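Side-chain contacts in uncharacterized protein (Bacteroides uniformis, PDB 4JPQ), which is uncharacterised but, as a member of carbohydrate-binding family 9, probably binds carbohydrate: residues 103-108 against 133-138; 83-88 against 112-117. All coordinates share one frame; numbering follows the deposited sequence.

Contact 1 of 2, residues 103-108 against 133-138; sequences YNFECN and GMVKRW
Phe105 and Cys107 of strand 103-108 face Val135 and Arg137 of 133-138 across the interior of a beta-sandwich-like fold, consistent with carbohydrate-binding family 9. The backbones stay well apart, with CA atoms 9.6 Å from each other at Phe105 and Val135, and side chains alone bridge the interval. The compact end is apolar and buried: Val135 CG2 meets Phe105 CE2 obliquely at 4.2 Å, while Met159 and Ile161 of strand 152-162 also pack on the phenyl ring. At the looser end, where Arg137 is partly exposed, its CD lies against SG of the buried Cys107, at 4.0 Å. That thiol is turned anti to its own nitrogen (chi1 -160°), and the Cys107 side chain also touches Leu157. Beyond CD, the Arg137 chain bends at chi3, and its NH1 pairs with Asp80 and the carbonyl oxygen of Gly111. Putting a leucine at Arg137 would probably cost Asp80 this cationic mate and the oxygens of Val135 and Gly111 this donor. The first of these oxygens lies in the guanidinium plane, and Arg137 NE reaches Val135 O at 3.1 Å in a nearly straight bond (164°), tilted 32° from the carbonyl plane.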
ATOM      1  N   TYR A 103      -1.438 -10.053  -4.402  1.00 53.23           N
ATOM      2  CA  TYR A 103      -0.545  -9.747  -3.302  1.00 52.96           C
ATOM      3  C   TYR A 103      -1.096  -8.602  -2.471  1.00 54.56           C
ATOM      4  O   TYR A 103      -1.803  -7.748  -2.993  1.00 57.61           O
ATOM      5  CB  TYR A 103       0.802  -9.306  -3.849  1.00 48.69           C
ATOM      6  CG  TYR A 103       1.525 -10.358  -4.637  1.00 55.91           C
ATOM      7  CD1 TYR A 103       1.291 -10.526  -6.005  1.00 57.42           C
ATOM      8  CD2 TYR A 103       2.476 -11.182  -4.023  1.00 61.00           C
ATOM      9  CE1 TYR A 103       1.984 -11.488  -6.740  1.00 65.65           C
ATOM     10  CE2 TYR A 103       3.174 -12.143  -4.746  1.00 67.94           C
ATOM     11  CZ  TYR A 103       2.929 -12.294  -6.102  1.00 69.04           C
ATOM     12  OH  TYR A 103       3.611 -13.241  -6.826  1.00 63.73           O
ATOM     13  N   ASN A 104      -0.771  -8.597  -1.184  1.00 50.26           N
ATOM     14  CA  ASN A 104      -1.138  -7.498  -0.285  1.00 52.77           C
ATOM     15  C   ASN A 104       0.110  -7.044   0.470  1.00 51.36           C
ATOM     16  O   ASN A 104       0.774  -7.856   1.120  1.00 43.63           O
ATOM     17  CB  ASN A 104      -2.276  -7.857   0.686  1.00 55.97           C
ATOM     18  CG  ASN A 104      -1.993  -9.093   1.507  1.00 62.30           C
ATOM     19  OD1 ASN A 104      -1.673 -10.123   0.953  1.00 68.30           O
ATOM     20  ND2 ASN A 104      -2.099  -8.995   2.829  1.00 68.76           N
ATOM     21  N   PHE A 105       0.431  -5.759   0.331  1.00 49.63           N
ATOM     22  CA  PHE A 105       1.562  -5.127   0.984  1.00 47.98           C
ATOM     23  C   PHE A 105       0.954  -4.205   2.023  1.00 46.82           C
ATOM     24  O   PHE A 105       0.373  -3.188   1.659  1.00 48.39           O
ATOM     25  CB  PHE A 105       2.386  -4.317  -0.023  1.00 47.48           C
ATOM     26  CG  PHE A 105       3.006  -5.146  -1.102  1.00 43.72           C
ATOM     27  CD1 PHE A 105       2.275  -5.488  -2.231  1.00 41.70           C
ATOM     28  CD2 PHE A 105       4.328  -5.558  -1.010  1.00 42.94           C
ATOM     29  CE1 PHE A 105       2.850  -6.240  -3.240  1.00 48.48           C
ATOM     30  CE2 PHE A 105       4.906  -6.317  -2.019  1.00 44.62           C
ATOM     31  CZ  PHE A 105       4.170  -6.656  -3.132  1.00 42.88           C
ATOM     32  N   GLU A 106       1.060  -4.579   3.297  1.00 46.80           N
ATOM     33  CA  GLU A 106       0.511  -3.794   4.400  1.00 47.49           C
ATOM     34  C   GLU A 106       1.697  -3.320   5.219  1.00 44.23           C
ATOM     35  O   GLU A 106       2.533  -4.130   5.615  1.00 44.33           O
ATOM     36  CB  GLU A 106      -0.447  -4.655   5.226  1.00 50.50           C
ATOM     37  CG  GLU A 106      -1.561  -5.290   4.391  1.00 56.75           C
ATOM     38  CD  GLU A 106      -2.591  -6.073   5.190  1.00 58.75           C
ATOM     39  OE1 GLU A 106      -2.686  -5.904   6.413  1.00 55.86           O
ATOM     40  OE2 GLU A 106      -3.337  -6.865   4.576  1.00 65.34           O
ATOM     41  N   CYS A 107       1.771  -2.013   5.465  1.00 43.96           N
ATOM     42  CA  CYS A 107       2.908  -1.414   6.175  1.00 42.70           C
ATOM     43  C   CYS A 107       2.438  -0.437   7.252  1.00 46.11           C
ATOM     44  O   CYS A 107       1.644   0.471   6.952  1.00 47.88           O
ATOM     45  CB  CYS A 107       3.775  -0.701   5.147  1.00 50.05           C
ATOM     46  SG  CYS A 107       5.456  -0.399   5.695  1.00 57.74           S
ATOM     47  N   ASN A 108       2.854  -0.643   8.507  1.00 47.53           N
ATOM     48  CA  ASN A 108       2.453   0.296   9.579  1.00 44.12           C
ATOM     49  C   ASN A 108       3.302   1.547   9.509  1.00 46.89           C
ATOM     50  O   ASN A 108       4.353   1.555   8.844  1.00 51.40           O
ATOM     51  CB  ASN A 108       2.412  -0.319  10.998  1.00 39.53           C
ATOM     52  CG  ASN A 108       3.782  -0.665  11.587  1.00 42.99           C
ATOM     53  OD1 ASN A 108       4.835  -0.312  11.067  1.00 43.83           O
ATOM     54  ND2 ASN A 108       3.753  -1.354  12.727  1.00 49.34           N
ATOM     55  N   GLY A 133      13.035  -8.227   2.556  1.00 51.03           N
ATOM     56  CA  GLY A 133      14.276  -7.487   2.343  1.00 49.92           C
ATOM     57  C   GLY A 133      14.357  -6.764   1.005  1.00 50.40           C
ATOM     58  O   GLY A 133      15.057  -5.765   0.901  1.00 53.98           O
HETATM   59  N   MSE A 134      13.677  -7.278  -0.021  1.00 53.08           N
HETATM   60  CA  MSE A 134      13.619  -6.620  -1.335  1.00 50.33           C
HETATM   61  C   MSE A 134      12.850  -5.311  -1.308  1.00 44.48           C
HETATM   62  O   MSE A 134      13.210  -4.382  -2.032  1.00 47.55           O
HETATM   63  CB  MSE A 134      12.952  -7.507  -2.401  1.00 49.62           C
HETATM   64  CG  MSE A 134      13.798  -8.663  -2.884  1.00 54.19           C
HETATM   65 SE   MSE A 134      12.617  -9.897  -3.881  0.75 50.64          SE
HETATM   66  CE  MSE A 134      13.912 -11.383  -3.867  1.00 55.33           C
ATOM     67  N   VAL A 135      11.806  -5.220  -0.485  1.00 44.66           N
ATOM     68  CA  VAL A 135      10.947  -4.023  -0.450  1.00 48.41           C
ATOM     69  C   VAL A 135      11.563  -2.971   0.449  1.00 50.65           C
ATOM     70  O   VAL A 135      11.584  -3.125   1.668  1.00 46.74           O
ATOM     71  CB  VAL A 135       9.508  -4.326   0.016  1.00 43.61           C
ATOM     72  CG1 VAL A 135       8.668  -3.051   0.010  1.00 51.47           C
ATOM     73  CG2 VAL A 135       8.871  -5.391  -0.874  1.00 44.61           C
ATOM     74  N   LYS A 136      12.073  -1.913  -0.171  1.00 59.39           N
ATOM     75  CA  LYS A 136      12.682  -0.811   0.553  1.00 57.17           C
ATOM     76  C   LYS A 136      11.537   0.053   1.028  1.00 50.89           C
ATOM     77  O   LYS A 136      10.527   0.187   0.339  1.00 47.10           O
ATOM     78  CB  LYS A 136      13.651  -0.016  -0.323  1.00 56.94           C
ATOM     79  CG  LYS A 136      14.817  -0.833  -0.849  1.00 61.07           C
ATOM     80  CD  LYS A 136      15.541  -0.057  -1.948  1.00 69.22           C
ATOM     81  CE  LYS A 136      16.766  -0.799  -2.461  1.00 83.29           C
ATOM     82  NZ  LYS A 136      17.547   0.044  -3.401  1.00 89.82           N
ATOM     83  N   ARG A 137      11.706   0.605   2.224  1.00 51.82           N
ATOM     84  CA  ARG A 137      10.709   1.422   2.881  1.00 48.44           C
ATOM     85  C   ARG A 137      11.314   2.627   3.570  1.00 53.03           C
ATOM     86  O   ARG A 137      12.520   2.654   3.852  1.00 43.85           O
ATOM     87  CB  ARG A 137      10.064   0.597   3.969  1.00 53.11           C
ATOM     88  CG  ARG A 137       9.214  -0.549   3.479  1.00 62.32           C
ATOM     89  CD  ARG A 137       9.133  -1.637   4.535  1.00 72.96           C
ATOM     90  NE  ARG A 137      10.169  -2.675   4.427  1.00 62.69           N
ATOM     91  CZ  ARG A 137      10.410  -3.620   5.345  1.00 55.83           C
ATOM     92  NH1 ARG A 137       9.759  -3.659   6.514  1.00 51.62           N
ATOM     93  NH2 ARG A 137      11.349  -4.525   5.108  1.00 62.70           N
ATOM     94  N   TRP A 138      10.447   3.601   3.854  1.00 49.21           N
ATOM     95  CA  TRP A 138      10.794   4.788   4.641  1.00 46.24           C
ATOM     96  C   TRP A 138       9.512   5.393   5.200  1.00 48.05           C
ATOM     97  O   TRP A 138       8.497   5.436   4.500  1.00 47.16           O
ATOM     98  CB  TRP A 138      11.544   5.842   3.799  1.00 47.21           C
ATOM     99  CG  TRP A 138      11.672   7.188   4.501  1.00 49.48           C
ATOM    100  CD1 TRP A 138      12.665   7.579   5.355  1.00 56.51           C
ATOM    101  CD2 TRP A 138      10.739   8.271   4.453  1.00 45.79           C
ATOM    102  NE1 TRP A 138      12.424   8.851   5.817  1.00 53.13           N
ATOM    103  CE2 TRP A 138      11.244   9.300   5.292  1.00 46.27           C
ATOM    104  CE3 TRP A 138       9.531   8.481   3.773  1.00 43.83           C
ATOM    105  CZ2 TRP A 138      10.585  10.537   5.462  1.00 42.01           C
ATOM    106  CZ3 TRP A 138       8.857   9.727   3.951  1.00 48.12           C
ATOM    107  CH2 TRP A 138       9.396  10.731   4.790  1.00 42.75           C
TER

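Contact 2 of 2, residues 83-88 against 112-117; sequences RVWEDA and RLLIQG. With SO4 (sulfate ion), chain D.
A short 3-10 turn, residues 84-86, sets Val84 and Trp85 against Leu114 of strand 113-118 and Arg112 just before it. Val84 uses both of its branches. CG1 lies 3.7 Å from Arg112 O and also meets the CB of that arginine, the two side chains crossing at about a right angle; CG2 packs on Leu114 CB at 3.8 Å. Leu114 extends with CG anti to the backbone nitrogen (chi1 166°), and its CD2 comes to the indole edge, near the ring plane, 3.7 Å from Trp85 CZ3. The turn thus rests on the beta hairpin formed by strands 102-108 and 113-118, with Glu106 of the first strand touching Val84, Trp85 and Leu114. On the solvent side of the turn, Trp85 CZ2 lies 3.9 Å above one face of the Arg83 guanidinium, displaced toward its rim, while Arg83 CA sits over one face of the indole, also toward the rim. Arg83 also forms a salt bridge with Glu86, although the NH2 to OE2 hydrogen bond is bent and weak. Its backbone N donates almost straight (177°) to O4 of a sulfate ion, 2.8 Å away, which the backbone N of Ser78 binds as well.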
ATOM      1  N   ARG A  83       1.219  -8.034  13.045  1.00 51.10           N
ATOM      2  CA  ARG A  83      -0.206  -7.679  13.055  1.00 51.20           C
ATOM      3  C   ARG A  83      -0.350  -6.180  12.772  1.00 46.85           C
ATOM      4  O   ARG A  83      -0.915  -5.427  13.558  1.00 52.30           O
ATOM      5  CB  ARG A  83      -0.808  -8.145  14.410  1.00 64.71           C
ATOM      6  CG  ARG A  83      -0.576  -9.653  14.670  1.00 72.72           C
ATOM      7  CD  ARG A  83      -0.918 -10.133  16.074  1.00 74.59           C
ATOM      8  NE  ARG A  83      -2.291  -9.794  16.413  1.00 76.86           N
ATOM      9  CZ  ARG A  83      -3.384 -10.420  15.970  1.00 75.79           C
ATOM     10  NH1 ARG A  83      -3.311 -11.437  15.122  1.00 82.90           N
ATOM     11  NH2 ARG A  83      -4.584 -10.003  16.373  1.00 76.81           N
ATOM     12  N   VAL A  84       0.158  -5.780  11.607  1.00 47.40           N
ATOM     13  CA  VAL A  84       0.274  -4.364  11.210  1.00 41.95           C
ATOM     14  C   VAL A  84      -1.050  -3.635  10.980  1.00 44.50           C
ATOM     15  O   VAL A  84      -1.140  -2.435  11.208  1.00 45.10           O
ATOM     16  CB  VAL A  84       1.208  -4.164   9.979  1.00 41.69           C
ATOM     17  CG1 VAL A  84       2.616  -4.649  10.284  1.00 41.31           C
ATOM     18  CG2 VAL A  84       0.679  -4.847   8.716  1.00 40.20           C
ATOM     19  N   TRP A  85      -2.047  -4.354  10.475  1.00 40.29           N
ATOM     20  CA  TRP A  85      -3.406  -3.817  10.251  1.00 38.11           C
ATOM     21  C   TRP A  85      -4.039  -3.229  11.535  1.00 42.97           C
ATOM     22  O   TRP A  85      -4.976  -2.417  11.450  1.00 42.60           O
ATOM     23  CB  TRP A  85      -4.333  -4.880   9.621  1.00 35.66           C
ATOM     24  CG  TRP A  85      -4.516  -6.069  10.496  1.00 34.69           C
ATOM     25  CD1 TRP A  85      -5.438  -6.216  11.473  1.00 36.05           C
ATOM     26  CD2 TRP A  85      -3.713  -7.249  10.518  1.00 40.89           C
ATOM     27  NE1 TRP A  85      -5.269  -7.417  12.121  1.00 41.00           N
ATOM     28  CE2 TRP A  85      -4.221  -8.081  11.544  1.00 42.82           C
ATOM     29  CE3 TRP A  85      -2.603  -7.687   9.776  1.00 46.45           C
ATOM     30  CZ2 TRP A  85      -3.668  -9.339  11.842  1.00 46.25           C
ATOM     31  CZ3 TRP A  85      -2.050  -8.938  10.064  1.00 48.16           C
ATOM     32  CH2 TRP A  85      -2.586  -9.752  11.091  1.00 51.78           C
ATOM     33  N   GLU A  86      -3.555  -3.671  12.700  1.00 42.53           N
ATOM     34  CA  GLU A  86      -4.014  -3.147  14.005  1.00 46.44           C
ATOM     35  C   GLU A  86      -3.430  -1.788  14.338  1.00 46.57           C
ATOM     36  O   GLU A  86      -4.064  -0.996  15.049  1.00 58.52           O
ATOM     37  CB  GLU A  86      -3.663  -4.111  15.120  1.00 45.63           C
ATOM     38  CG  GLU A  86      -4.308  -5.475  14.965  1.00 42.91           C
ATOM     39  CD  GLU A  86      -3.956  -6.413  16.077  1.00 43.69           C
ATOM     40  OE1 GLU A  86      -2.936  -6.195  16.773  1.00 54.08           O
ATOM     41  OE2 GLU A  86      -4.713  -7.375  16.243  1.00 45.60           O
ATOM     42  N   ASP A  87      -2.209  -1.560  13.859  1.00 42.83           N
ATOM     43  CA  ASP A  87      -1.483  -0.300  13.997  1.00 47.37           C
ATOM     44  C   ASP A  87      -2.001   0.654  12.902  1.00 47.90           C
ATOM     45  O   ASP A  87      -2.802   0.242  12.059  1.00 40.36           O
ATOM     46  CB  ASP A  87       0.028  -0.553  13.801  1.00 41.84           C
ATOM     47  CG  ASP A  87       0.615  -1.476  14.849  1.00 47.53           C
ATOM     48  OD1 ASP A  87       0.257  -1.341  16.037  1.00 48.06           O
ATOM     49  OD2 ASP A  87       1.487  -2.309  14.514  1.00 53.01           O
ATOM     50  N   ALA A  88      -1.581   1.927  12.945  1.00 46.72           N
ATOM     51  CA  ALA A  88      -1.916   2.909  11.884  1.00 43.94           C
ATOM     52  C   ALA A  88      -1.203   2.371  10.662  1.00 40.40           C
ATOM     53  O   ALA A  88       0.031   2.289  10.647  1.00 46.36           O
ATOM     54  CB  ALA A  88      -1.425   4.307  12.221  1.00 46.36           C
ATOM     55  N   ARG A 112       7.203  -1.337   9.670  1.00 44.43           N
ATOM     56  CA  ARG A 112       7.056  -2.799   9.708  1.00 45.78           C
ATOM     57  C   ARG A 112       6.123  -3.161   8.557  1.00 47.37           C
ATOM     58  O   ARG A 112       5.062  -2.521   8.402  1.00 46.27           O
ATOM     59  CB  ARG A 112       6.403  -3.287  10.999  1.00 51.61           C
ATOM     60  CG  ARG A 112       7.105  -2.998  12.303  1.00 57.23           C
ATOM     61  CD  ARG A 112       8.491  -3.626  12.418  1.00 73.03           C
ATOM     62  NE  ARG A 112       9.541  -2.670  12.063  1.00 88.48           N
ATOM     63  CZ  ARG A 112       9.973  -1.662  12.843  1.00 95.49           C
ATOM     64  NH1 ARG A 112       9.435  -1.403  14.051  1.00 83.07           N
ATOM     65  NH2 ARG A 112      10.943  -0.868  12.394  1.00112.55           N
ATOM     66  N   LEU A 113       6.497  -4.192   7.795  1.00 47.11           N
ATOM     67  CA  LEU A 113       5.751  -4.625   6.604  1.00 47.94           C
ATOM     68  C   LEU A 113       5.290  -6.074   6.651  1.00 47.41           C
ATOM     69  O   LEU A 113       6.002  -6.952   7.142  1.00 47.22           O
ATOM     70  CB  LEU A 113       6.654  -4.471   5.385  1.00 46.96           C
ATOM     71  CG  LEU A 113       6.249  -4.951   3.982  1.00 47.65           C
ATOM     72  CD1 LEU A 113       5.128  -4.107   3.404  1.00 54.58           C
ATOM     73  CD2 LEU A 113       7.464  -4.927   3.063  1.00 54.88           C
ATOM     74  N   LEU A 114       4.108  -6.296   6.083  1.00 51.66           N
ATOM     75  CA  LEU A 114       3.501  -7.612   5.899  1.00 51.88           C
ATOM     76  C   LEU A 114       3.232  -7.777   4.403  1.00 53.65           C
ATOM     77  O   LEU A 114       2.712  -6.840   3.757  1.00 45.64           O
ATOM     78  CB  LEU A 114       2.170  -7.706   6.637  1.00 50.59           C
ATOM     79  CG  LEU A 114       1.227  -8.882   6.317  1.00 56.30           C
ATOM     80  CD1 LEU A 114       1.772 -10.171   6.884  1.00 58.25           C
ATOM     81  CD2 LEU A 114      -0.167  -8.624   6.854  1.00 56.40           C
ATOM     82  N   ILE A 115       3.585  -8.950   3.871  1.00 51.85           N
ATOM     83  CA  ILE A 115       3.290  -9.311   2.487  1.00 48.66           C
ATOM     84  C   ILE A 115       2.749 -10.731   2.460  1.00 52.07           C
ATOM     85  O   ILE A 115       3.338 -11.614   3.074  1.00 53.47           O
ATOM     86  CB  ILE A 115       4.511  -9.311   1.536  1.00 44.22           C
ATOM     87  CG1 ILE A 115       5.339  -8.039   1.640  1.00 43.37           C
ATOM     88  CG2 ILE A 115       4.045  -9.477   0.082  1.00 50.07           C
ATOM     89  CD1 ILE A 115       6.633  -8.091   0.837  1.00 45.65           C
ATOM     90  N   GLN A 116       1.635 -10.939   1.766  1.00 48.87           N
ATOM     91  CA  GLN A 116       1.158 -12.288   1.476  1.00 49.32           C
ATOM     92  C   GLN A 116       0.913 -12.372  -0.023  1.00 49.35           C
ATOM     93  O   GLN A 116       0.838 -11.339  -0.716  1.00 54.94           O
ATOM     94  CB  GLN A 116      -0.117 -12.642   2.204  1.00 56.47           C
ATOM     95  CG  GLN A 116      -0.088 -12.636   3.715  1.00 57.84           C
ATOM     96  CD  GLN A 116      -1.496 -12.456   4.259  1.00 61.54           C
ATOM     97  OE1 GLN A 116      -1.997 -11.326   4.398  1.00 61.27           O
ATOM     98  NE2 GLN A 116      -2.155 -13.561   4.527  1.00 56.24           N
ATOM     99  N   GLY A 117       0.811 -13.603  -0.511  1.00 48.02           N
ATOM    100  CA  GLY A 117       0.571 -13.890  -1.933  1.00 50.71           C
ATOM    101  C   GLY A 117      -0.318 -15.107  -2.114  1.00 52.53           C
ATOM    102  O   GLY A 117      -0.273 -16.032  -1.305  1.00 51.66           O
TER
HETATM  103  S   SO4 D 302       3.689  -8.583  16.155  1.00105.14           S
HETATM  104  O1  SO4 D 302       3.251  -9.988  16.355  1.00104.98           O
HETATM  105  O2  SO4 D 302       3.985  -7.929  17.463  1.00101.86           O
HETATM  106  O3  SO4 D 302       4.902  -8.529  15.275  1.00 83.01           O
HETATM  107  O4  SO4 D 302       2.547  -7.866  15.545  1.00 93.26           O

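Overall arrangement
Contacts 1 and 2 lie with centres about 9 Å apart and share the hairpin of strands 102-108 and 113-118, contact 1 on the interior side and contact 2 where the 3-10 turn packs on the hairpin. Leu114 N lies 2.7 Å from Glu106 O, a probable backbone hydrogen bond; Gln116 OE1 and Asn104 ND2, 2.8 Å apart, probably add a side-chain bond. Arg137 NH1 packs on Leu113, and Asp80 OD1 ties the two contacts by pairing with Arg137 NH1 and accepting from Leu113 N. The Trp85 side chain is about 6 Å from a bound cyclohexylpropylsulfonic acid, probably from the crystallisation liquor, which may mark a pocket.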